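Local coordinates for ankyrin repeat domain protein (Legionella pneumophila subsp. pneumophila, PDB 6MCA), which is a bacterial effector with ankyrin repeats and a cysteine protease-like region that interacts with the host LARP7 component of the 7SK snRNP complex, at residues T191-I203 with F215-A229. Sequence-based numbering, arbitrary orientation.
Sequences TVAVVKDSLRRFI and FPYIHNIMDAFTDAA
Ile203 fits between Phe215, Ile218, His219 and Met222 where the helical segments 191-202 and 215-229 run nearly antiparallel, at 159°, with axes 9.6 Å apart at closest approach. Its CB lies almost centrally over one face of the Phe215 ring, 3.7 Å from the centroid. Chi1 of 61° sets CG1 between the backbone N and carbonyl carbon and sends Ile203 CD1 obliquely to His219 NE2 (3.5 Å) and toward the Met222 sulfur, while the CG2 branch drops between Phe215 and Ile218 CD1.

In the middle, Leu199 enters the groove between Ile218, Ile221, Met222 and Phe225. The Met222 and Leu199 side chains run alongside each other, pointing opposite ways, with Met222 CG 4.0 Å from Leu199 CB; Met222 then bends at chi3 to bring its CE against Arg200 CB (3.7 Å). Farther along, Phe225 projects as a flat knob between Val192 and Val195: Val195 CG1 sits above one face, displaced from the ring centre, whereas Val192 CG1 meets the ring edge at Phe225 CD1 (3.6 Å).

Lys196 borders this apolar seam. Its extended chain reaches across to give one hydrogen bond, Lys196 NZ to Thr226 OG1 (2.7 Å); that hydroxyl in turn donates to Met222 O from above the carbonyl plane.

Beyond the pair, helix 355-364 touches Leu199 and Ile221, and strand 256-263, an outermost strand of the five-stranded antiparallel sheet, touches Phe225 and Ala228, tying the helix pair to both. Interlocking hydrocarbon and ring surfaces dominate the contact; the Lys196–Thr226–Met222 hydrogen-bond chain lies at its rim and probably orients the lysine.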
loop_
_atom_site.group_PDB
_atom_site.type_symbol
_atom_site.label_atom_id
_atom_site.label_comp_id
_atom_site.label_asym_id
_atom_site.label_seq_id
_atom_site.Cartn_x
_atom_site.Cartn_y
_atom_site.Cartn_z
ATOM N N THR A 191 -0.862 -0.832 -0.725
ATOM C CA THR A 191 -0.843 -0.125 -2.001
ATOM C C THR A 191 -2.204 -0.179 -2.684
ATOM O O THR A 191 -2.682 0.833 -3.207
ATOM C CB THR A 191 0.241 -0.706 -2.912
ATOM O OG1 THR A 191 1.533 -0.402 -2.371
ATOM C CG2 THR A 191 0.141 -0.117 -4.308
ATOM N N VAL A 192 -2.846 -1.349 -2.685
ATOM C CA VAL A 192 -4.168 -1.471 -3.298
ATOM C C VAL A 192 -5.161 -0.546 -2.605
ATOM O O VAL A 192 -5.916 0.195 -3.256
ATOM C CB VAL A 192 -4.640 -2.936 -3.262
ATOM C CG1 VAL A 192 -6.049 -3.056 -3.820
ATOM C CG2 VAL A 192 -3.679 -3.823 -4.037
ATOM N N ALA A 193 -5.164 -0.565 -1.269
ATOM C CA ALA A 193 -6.093 0.276 -0.520
ATOM C C ALA A 193 -5.848 1.758 -0.794
ATOM O O ALA A 193 -6.797 2.520 -1.030
ATOM C CB ALA A 193 -5.981 -0.024 0.975
ATOM N N VAL A 194 -4.582 2.179 -0.782
ATOM C CA VAL A 194 -4.279 3.593 -0.956
ATOM C C VAL A 194 -4.556 4.036 -2.388
ATOM O O VAL A 194 -4.956 5.181 -2.617
ATOM C CB VAL A 194 -2.828 3.887 -0.521
ATOM C CG1 VAL A 194 -1.844 3.663 -1.662
ATOM C CG2 VAL A 194 -2.714 5.304 0.021
ATOM N N VAL A 195 -4.404 3.139 -3.368
ATOM C CA VAL A 195 -4.697 3.503 -4.751
ATOM C C VAL A 195 -6.196 3.680 -4.942
ATOM O O VAL A 195 -6.646 4.631 -5.598
ATOM C CB VAL A 195 -4.118 2.454 -5.718
ATOM C CG1 VAL A 195 -4.773 2.570 -7.088
ATOM C CG2 VAL A 195 -2.616 2.623 -5.834
ATOM N N LYS A 196 -6.994 2.779 -4.363
ATOM C CA LYS A 196 -8.443 2.945 -4.437
ATOM C C LYS A 196 -8.877 4.249 -3.774
ATOM O O LYS A 196 -9.696 5.001 -4.325
ATOM C CB LYS A 196 -9.144 1.747 -3.795
ATOM C CG LYS A 196 -10.656 1.808 -3.892
ATOM C CD LYS A 196 -11.308 0.711 -3.074
ATOM C CE LYS A 196 -12.798 0.957 -2.929
ATOM N NZ LYS A 196 -13.444 -0.044 -2.036
ATOM N N ASP A 197 -8.323 4.545 -2.593
ATOM C CA ASP A 197 -8.696 5.774 -1.899
ATOM C C ASP A 197 -8.258 7.012 -2.677
ATOM O O ASP A 197 -8.966 8.028 -2.693
ATOM C CB ASP A 197 -8.100 5.786 -0.492
ATOM C CG ASP A 197 -8.544 6.988 0.312
ATOM O OD1 ASP A 197 -9.707 6.998 0.770
ATOM O OD2 ASP A 197 -7.732 7.922 0.485
ATOM N N SER A 198 -7.098 6.943 -3.336
ATOM C CA SER A 198 -6.617 8.066 -4.128
ATOM C C SER A 198 -7.509 8.309 -5.333
ATOM O O SER A 198 -7.793 9.459 -5.675
ATOM C CB SER A 198 -5.176 7.812 -4.567
ATOM O OG SER A 198 -4.798 8.681 -5.620
ATOM N N LEU A 199 -7.964 7.240 -5.991
ATOM C CA LEU A 199 -8.914 7.409 -7.086
ATOM C C LEU A 199 -10.216 8.032 -6.591
ATOM O O LEU A 199 -10.774 8.931 -7.239
ATOM C CB LEU A 199 -9.185 6.065 -7.763
ATOM C CG LEU A 199 -8.036 5.478 -8.582
ATOM C CD1 LEU A 199 -8.405 4.098 -9.096
ATOM C CD2 LEU A 199 -7.670 6.403 -9.734
ATOM N N ARG A 200 -10.711 7.563 -5.439
ATOM C CA ARG A 200 -11.934 8.122 -4.873
ATOM C C ARG A 200 -11.785 9.616 -4.609
ATOM O O ARG A 200 -12.673 10.410 -4.943
ATOM C CB ARG A 200 -12.302 7.387 -3.583
ATOM C CG ARG A 200 -13.506 7.978 -2.868
ATOM C CD ARG A 200 -13.664 7.406 -1.470
ATOM N NE ARG A 200 -12.617 7.866 -0.563
ATOM C CZ ARG A 200 -12.652 9.021 0.093
ATOM N NH1 ARG A 200 -13.684 9.839 -0.057
ATOM N NH2 ARG A 200 -11.654 9.358 0.898
ATOM N N ARG A 201 -10.666 10.016 -4.002
ATOM C CA ARG A 201 -10.424 11.436 -3.766
ATOM C C ARG A 201 -10.250 12.197 -5.073
ATOM O O ARG A 201 -10.643 13.366 -5.168
ATOM C CB ARG A 201 -9.190 11.620 -2.883
ATOM C CG ARG A 201 -9.302 10.981 -1.515
ATOM C CD ARG A 201 -8.010 11.138 -0.730
ATOM N NE ARG A 201 -8.119 10.566 0.608
ATOM C CZ ARG A 201 -8.651 11.197 1.648
ATOM N NH1 ARG A 201 -9.125 12.427 1.506
ATOM N NH2 ARG A 201 -8.710 10.599 2.829
ATOM N N PHE A 202 -9.669 11.551 -6.085
ATOM C CA PHE A 202 -9.390 12.218 -7.349
ATOM C C PHE A 202 -10.677 12.594 -8.067
ATOM O O PHE A 202 -10.857 13.749 -8.472
ATOM C CB PHE A 202 -8.522 11.313 -8.222
ATOM C CG PHE A 202 -8.227 11.875 -9.579
ATOM C CD1 PHE A 202 -7.478 13.032 -9.719
ATOM C CD2 PHE A 202 -8.690 11.240 -10.719
ATOM C CE1 PHE A 202 -7.202 13.548 -10.970
ATOM C CE2 PHE A 202 -8.417 11.750 -11.973
ATOM C CZ PHE A 202 -7.672 12.906 -12.099
ATOM N N ILE A 203 -11.597 11.636 -8.223
ATOM C CA ILE A 203 -12.848 11.930 -8.923
ATOM C C ILE A 203 -13.802 12.773 -8.091
ATOM O O ILE A 203 -14.872 13.149 -8.584
ATOM C CB ILE A 203 -13.568 10.641 -9.366
ATOM C CG1 ILE A 203 -13.925 9.778 -8.162
ATOM C CG2 ILE A 203 -12.702 9.856 -10.339
ATOM C CD1 ILE A 203 -14.629 8.491 -8.539
ATOM N N PHE A 215 -15.389 9.444 -15.317
ATOM C CA PHE A 215 -15.600 8.920 -13.970
ATOM C C PHE A 215 -16.227 7.524 -13.938
ATOM O O PHE A 215 -15.817 6.707 -13.102
ATOM C CB PHE A 215 -16.455 9.894 -13.154
ATOM C CG PHE A 215 -15.724 11.141 -12.734
ATOM C CD1 PHE A 215 -14.399 11.340 -13.088
ATOM C CD2 PHE A 215 -16.363 12.113 -11.983
ATOM C CE1 PHE A 215 -13.726 12.485 -12.704
ATOM C CE2 PHE A 215 -15.696 13.260 -11.596
ATOM C CZ PHE A 215 -14.376 13.446 -11.956
ATOM N N PRO A 216 -17.222 7.205 -14.782
ATOM C CA PRO A 216 -17.778 5.837 -14.746
ATOM C C PRO A 216 -16.737 4.739 -14.894
ATOM O O PRO A 216 -16.691 3.819 -14.065
ATOM C CB PRO A 216 -18.776 5.848 -15.910
ATOM C CG PRO A 216 -19.237 7.249 -15.974
ATOM C CD PRO A 216 -18.026 8.083 -15.655
ATOM N N TYR A 217 -15.893 4.813 -15.928
ATOM C CA TYR A 217 -14.847 3.810 -16.117
ATOM C C TYR A 217 -13.983 3.679 -14.869
ATOM O O TYR A 217 -13.755 2.571 -14.368
ATOM C CB TYR A 217 -13.988 4.171 -17.330
ATOM C CG TYR A 217 -14.620 3.834 -18.664
ATOM C CD1 TYR A 217 -15.896 3.292 -18.734
ATOM C CD2 TYR A 217 -13.937 4.056 -19.852
ATOM C CE1 TYR A 217 -16.476 2.981 -19.950
ATOM C CE2 TYR A 217 -14.507 3.749 -21.073
ATOM C CZ TYR A 217 -15.776 3.212 -21.116
ATOM O OH TYR A 217 -16.348 2.905 -22.330
ATOM N N ILE A 218 -13.513 4.816 -14.343
ATOM C CA ILE A 218 -12.737 4.815 -13.105
ATOM C C ILE A 218 -13.480 4.061 -12.012
ATOM O O ILE A 218 -12.895 3.233 -11.299
ATOM C CB ILE A 218 -12.416 6.260 -12.678
ATOM C CG1 ILE A 218 -11.547 6.946 -13.733
ATOM C CG2 ILE A 218 -11.734 6.277 -11.318
ATOM C CD1 ILE A 218 -11.036 8.308 -13.315
ATOM N N HIS A 219 -14.787 4.313 -11.882
ATOM C CA HIS A 219 -15.589 3.607 -10.888
ATOM C C HIS A 219 -15.397 2.102 -11.010
ATOM O O HIS A 219 -15.079 1.421 -10.025
ATOM C CB HIS A 219 -17.066 3.974 -11.044
ATOM C CG HIS A 219 -17.440 5.266 -10.384
ATOM N ND1 HIS A 219 -18.276 6.188 -10.976
ATOM C CD2 HIS A 219 -17.096 5.786 -9.183
ATOM C CE1 HIS A 219 -18.428 7.223 -10.170
ATOM N NE2 HIS A 219 -17.722 7.004 -9.075
ATOM N N ASN A 220 -15.541 1.574 -12.229
ATOM C CA ASN A 220 -15.361 0.141 -12.440
ATOM C C ASN A 220 -13.994 -0.306 -11.946
ATOM O O ASN A 220 -13.878 -1.305 -11.223
ATOM C CB ASN A 220 -15.543 -0.197 -13.919
ATOM C CG ASN A 220 -16.959 0.043 -14.399
ATOM O OD1 ASN A 220 -17.916 -0.096 -13.638
ATOM N ND2 ASN A 220 -17.100 0.405 -15.669
ATOM N N ILE A 221 -12.950 0.454 -12.293
ATOM C CA ILE A 221 -11.602 0.125 -11.834
ATOM C C ILE A 221 -11.586 0.012 -10.317
ATOM O O ILE A 221 -11.097 -0.977 -9.753
ATOM C CB ILE A 221 -10.592 1.172 -12.337
ATOM C CG1 ILE A 221 -10.526 1.154 -13.866
ATOM C CG2 ILE A 221 -9.218 0.921 -11.741
ATOM C CD1 ILE A 221 -9.620 2.215 -14.454
ATOM N N MET A 222 -12.170 1.004 -9.637
ATOM C CA MET A 222 -12.234 0.959 -8.181
ATOM C C MET A 222 -12.896 -0.328 -7.713
ATOM O O MET A 222 -12.365 -1.031 -6.844
ATOM C CB MET A 222 -12.974 2.188 -7.651
ATOM C CG MET A 222 -12.212 3.489 -7.856
ATOM S SD MET A 222 -13.180 4.964 -7.485
ATOM C CE MET A 222 -13.539 4.702 -5.748
ATOM N N ASP A 223 -14.033 -0.680 -8.325
ATOM C CA ASP A 223 -14.686 -1.945 -8.013
ATOM C C ASP A 223 -13.690 -3.093 -8.084
ATOM O O ASP A 223 -13.524 -3.851 -7.119
ATOM C CB ASP A 223 -15.851 -2.188 -8.975
ATOM C CG ASP A 223 -17.076 -1.369 -8.628
ATOM O OD1 ASP A 223 -18.073 -1.449 -9.377
ATOM O OD2 ASP A 223 -17.046 -0.650 -7.608
ATOM N N ALA A 224 -12.981 -3.196 -9.212
ATOM C CA ALA A 224 -12.008 -4.268 -9.374
ATOM C C ALA A 224 -10.988 -4.243 -8.245
ATOM O O ALA A 224 -10.716 -5.275 -7.616
ATOM C CB ALA A 224 -11.325 -4.152 -10.736
ATOM N N PHE A 225 -10.458 -3.055 -7.935
ATOM C CA PHE A 225 -9.487 -2.952 -6.851
ATOM C C PHE A 225 -10.067 -3.503 -5.559
ATOM O O PHE A 225 -9.407 -4.281 -4.856
ATOM C CB PHE A 225 -9.039 -1.503 -6.676
ATOM C CG PHE A 225 -7.806 -1.153 -7.458
ATOM C CD1 PHE A 225 -6.566 -1.643 -7.079
ATOM C CD2 PHE A 225 -7.884 -0.338 -8.574
ATOM C CE1 PHE A 225 -5.428 -1.324 -7.797
ATOM C CE2 PHE A 225 -6.750 -0.016 -9.297
ATOM C CZ PHE A 225 -5.520 -0.510 -8.906
ATOM N N THR A 226 -11.322 -3.153 -5.261
ATOM C CA THR A 226 -12.002 -3.708 -4.097
ATOM C C THR A 226 -11.888 -5.224 -4.090
ATOM O O THR A 226 -11.359 -5.821 -3.143
ATOM C CB THR A 226 -13.471 -3.282 -4.090
ATOM O OG1 THR A 226 -13.558 -1.855 -4.026
ATOM C CG2 THR A 226 -14.196 -3.885 -2.896
ATOM N N ASP A 227 -12.334 -5.858 -5.180
ATOM C CA ASP A 227 -12.265 -7.311 -5.259
ATOM C C ASP A 227 -10.836 -7.793 -5.064
ATOM O O ASP A 227 -10.593 -8.745 -4.311
ATOM C CB ASP A 227 -12.828 -7.789 -6.597
ATOM C CG ASP A 227 -14.312 -7.504 -6.738
ATOM O OD1 ASP A 227 -14.988 -7.342 -5.700
ATOM O OD2 ASP A 227 -14.802 -7.439 -7.886
ATOM N N ALA A 228 -9.874 -7.105 -5.687
ATOM C CA ALA A 228 -8.475 -7.484 -5.527
ATOM C C ALA A 228 -8.109 -7.555 -4.053
ATOM O O ALA A 228 -7.559 -8.561 -3.585
ATOM C CB ALA A 228 -7.573 -6.493 -6.267
ATOM N N ALA A 229 -8.472 -6.515 -3.294
ATOM C CA ALA A 229 -8.193 -6.502 -1.863
ATOM C C ALA A 229 -8.705 -7.773 -1.205
ATOM O O ALA A 229 -7.956 -8.474 -0.511
ATOM C CB ALA A 229 -8.817 -5.264 -1.216
#